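FAD-dependent pyridine nucleotide-disulphide oxidoreductase (Desulfovibrio vulgaris, PDB 3IWA) probably catalyses FAD-dependent oxidation of NADH or NADPH, passing the electrons on to a disulphide or another acceptor. Local coordinates at residues Ala254-Asn259 and Phe308-Ser313. Residues are numbered along the deposited sequence; the frame is centred on the assembly and turned at random.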
loop_
_atom_site.group_PDB
_atom_site.type_symbol
_atom_site.label_atom_id
_atom_site.label_comp_id
_atom_site.label_asym_id
_atom_site.label_seq_id
_atom_site.Cartn_x
_atom_site.Cartn_y
_atom_site.Cartn_z
ATOM N N ALA A 254 3.105 -18.950 -23.142
ATOM C CA ALA A 254 3.896 -17.974 -23.874
ATOM C C ALA A 254 3.035 -16.823 -24.323
ATOM O O ALA A 254 3.276 -16.249 -25.381
ATOM C CB ALA A 254 4.576 -18.629 -25.091
ATOM N N GLY A 255 2.032 -16.482 -23.529
ATOM C CA GLY A 255 1.192 -15.336 -23.862
ATOM C C GLY A 255 -0.041 -15.720 -24.674
ATOM O O GLY A 255 -0.120 -16.805 -25.265
ATOM N N VAL A 256 -0.989 -14.798 -24.720
ATOM C CA VAL A 256 -2.340 -15.098 -25.119
ATOM C C VAL A 256 -2.863 -14.081 -26.099
ATOM O O VAL A 256 -2.328 -12.981 -26.206
ATOM C CB VAL A 256 -3.252 -15.108 -23.886
ATOM C CG1 VAL A 256 -2.701 -16.099 -22.829
ATOM C CG2 VAL A 256 -3.412 -13.675 -23.294
ATOM N N SER A 257 -3.890 -14.471 -26.844
ATOM C CA SER A 257 -4.614 -13.553 -27.707
ATOM C C SER A 257 -6.067 -13.606 -27.307
ATOM O O SER A 257 -6.538 -14.648 -26.858
ATOM C CB SER A 257 -4.461 -13.920 -29.184
ATOM O OG SER A 257 -3.523 -13.051 -29.819
ATOM N N PRO A 258 -6.781 -12.481 -27.456
ATOM C CA PRO A 258 -8.181 -12.477 -27.098
ATOM C C PRO A 258 -8.981 -13.456 -27.962
ATOM O O PRO A 258 -8.819 -13.480 -29.177
ATOM C CB PRO A 258 -8.607 -11.021 -27.366
ATOM C CG PRO A 258 -7.381 -10.241 -27.384
ATOM C CD PRO A 258 -6.329 -11.153 -27.900
ATOM N N ASN A 259 -9.831 -14.247 -27.316
ATOM C CA ASN A 259 -10.672 -15.242 -27.988
ATOM C C ASN A 259 -11.967 -14.630 -28.565
ATOM O O ASN A 259 -13.045 -15.006 -28.163
ATOM C CB ASN A 259 -11.022 -16.354 -26.981
ATOM C CG ASN A 259 -11.709 -17.587 -27.645
ATOM O OD1 ASN A 259 -11.645 -17.749 -28.848
ATOM N ND2 ASN A 259 -12.345 -18.455 -26.834
ATOM N N PHE A 308 -3.575 -4.034 -22.445
ATOM C CA PHE A 308 -4.142 -5.348 -22.369
ATOM C C PHE A 308 -3.724 -5.995 -21.041
ATOM O O PHE A 308 -2.550 -6.128 -20.764
ATOM C CB PHE A 308 -3.687 -6.146 -23.599
ATOM C CG PHE A 308 -4.271 -7.525 -23.671
ATOM C CD1 PHE A 308 -5.646 -7.706 -23.640
ATOM C CD2 PHE A 308 -3.449 -8.644 -23.769
ATOM C CE1 PHE A 308 -6.210 -8.980 -23.688
ATOM C CE2 PHE A 308 -3.993 -9.930 -23.809
ATOM C CZ PHE A 308 -5.395 -10.104 -23.759
ATOM N N PHE A 309 -4.688 -6.362 -20.204
ATOM C CA PHE A 309 -4.397 -6.842 -18.858
ATOM C C PHE A 309 -5.107 -8.152 -18.549
ATOM O O PHE A 309 -6.099 -8.181 -17.823
ATOM C CB PHE A 309 -4.797 -5.787 -17.848
ATOM C CG PHE A 309 -4.101 -4.493 -18.044
ATOM C CD1 PHE A 309 -2.892 -4.243 -17.416
ATOM C CD2 PHE A 309 -4.642 -3.514 -18.874
ATOM C CE1 PHE A 309 -2.251 -3.067 -17.610
ATOM C CE2 PHE A 309 -3.996 -2.325 -19.060
ATOM C CZ PHE A 309 -2.801 -2.100 -18.433
ATOM N N PRO A 310 -4.594 -9.257 -19.097
ATOM C CA PRO A 310 -5.193 -10.550 -18.835
ATOM C C PRO A 310 -4.724 -11.067 -17.487
ATOM O O PRO A 310 -4.015 -12.055 -17.415
ATOM C CB PRO A 310 -4.666 -11.416 -19.987
ATOM C CG PRO A 310 -3.317 -10.860 -20.282
ATOM C CD PRO A 310 -3.343 -9.383 -19.863
ATOM N N LEU A 311 -5.099 -10.367 -16.430
ATOM C CA LEU A 311 -4.727 -10.734 -15.067
ATOM C C LEU A 311 -5.948 -11.193 -14.303
ATOM O O LEU A 311 -7.061 -10.691 -14.505
ATOM C CB LEU A 311 -4.080 -9.539 -14.357
ATOM C CG LEU A 311 -2.722 -9.195 -14.984
ATOM C CD1 LEU A 311 -2.367 -7.731 -14.857
ATOM C CD2 LEU A 311 -1.671 -10.112 -14.356
ATOM N N GLY A 312 -5.724 -12.166 -13.429
ATOM C CA GLY A 312 -6.783 -12.735 -12.603
ATOM C C GLY A 312 -7.588 -11.630 -11.952
ATOM O O GLY A 312 -8.774 -11.485 -12.229
ATOM N N SER A 313 -6.905 -10.823 -11.146
ATOM C CA SER A 313 -7.511 -9.737 -10.356
ATOM C C SER A 313 -8.558 -8.853 -11.060
ATOM O O SER A 313 -9.507 -8.380 -10.429
ATOM C CB SER A 313 -6.383 -8.839 -9.844
ATOM O OG SER A 313 -5.534 -8.426 -10.921
#
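The ring of Phe-308 is met by Val-256 at its edge: methyl CG2 of Val-256 lies near the ring plane, 3.8 Å from CE2 of Phe-308. One face of the same ring carries Pro-310, a residue of its own segment, whose CD stands 3.9 Å above the plane, displaced toward the rim. Pro-258 approaches obliquely from the side of the ring plane opposite that CD; its CG lies outside the rim, 4.1 Å from both CE1 and CZ of Phe-308. The two prolines thus sit at different parts of the rim. With CG anti to the backbone N (chi1 -177°), the Phe-308 ring extends toward strand 256-258, while in Val-256 the methyl that makes the contact is the one lodged between backbone N and carbonyl carbon.

Val-256 and Pro-258 belong to the short strand 256-258, which pairs antiparallel with strand 123-125: the backbones of Ser-257 and Lys-124 are hydrogen-bonded, and Gly-255 with Asn-126 and Asn-259 with Gly-122 continue the ladder. Strand 249-252 of one parallel five-stranded sheet leads into this pair, and strand 116-119 of the other leads into its partner, consistent with the two-stranded connection between the NAD(P)- and FAD-binding domains in this family.

The facing segment 308-313 is a loop between strand 306-307 and helix 314-326. Pro-310 sits at the centre of an inverse gamma turn (phi -80°, psi 65°), closed by a weak bond from Leu-311 N to Phe-309 O at 2.8 Å. From that bend its CG comes 4.1 Å from Val-256 CG2, an apolar contact that makes this one methyl the meeting point for ring edge and proline. Phe-308 also touches Arg-273, and Pro-310 touches Asp-294, both in loops.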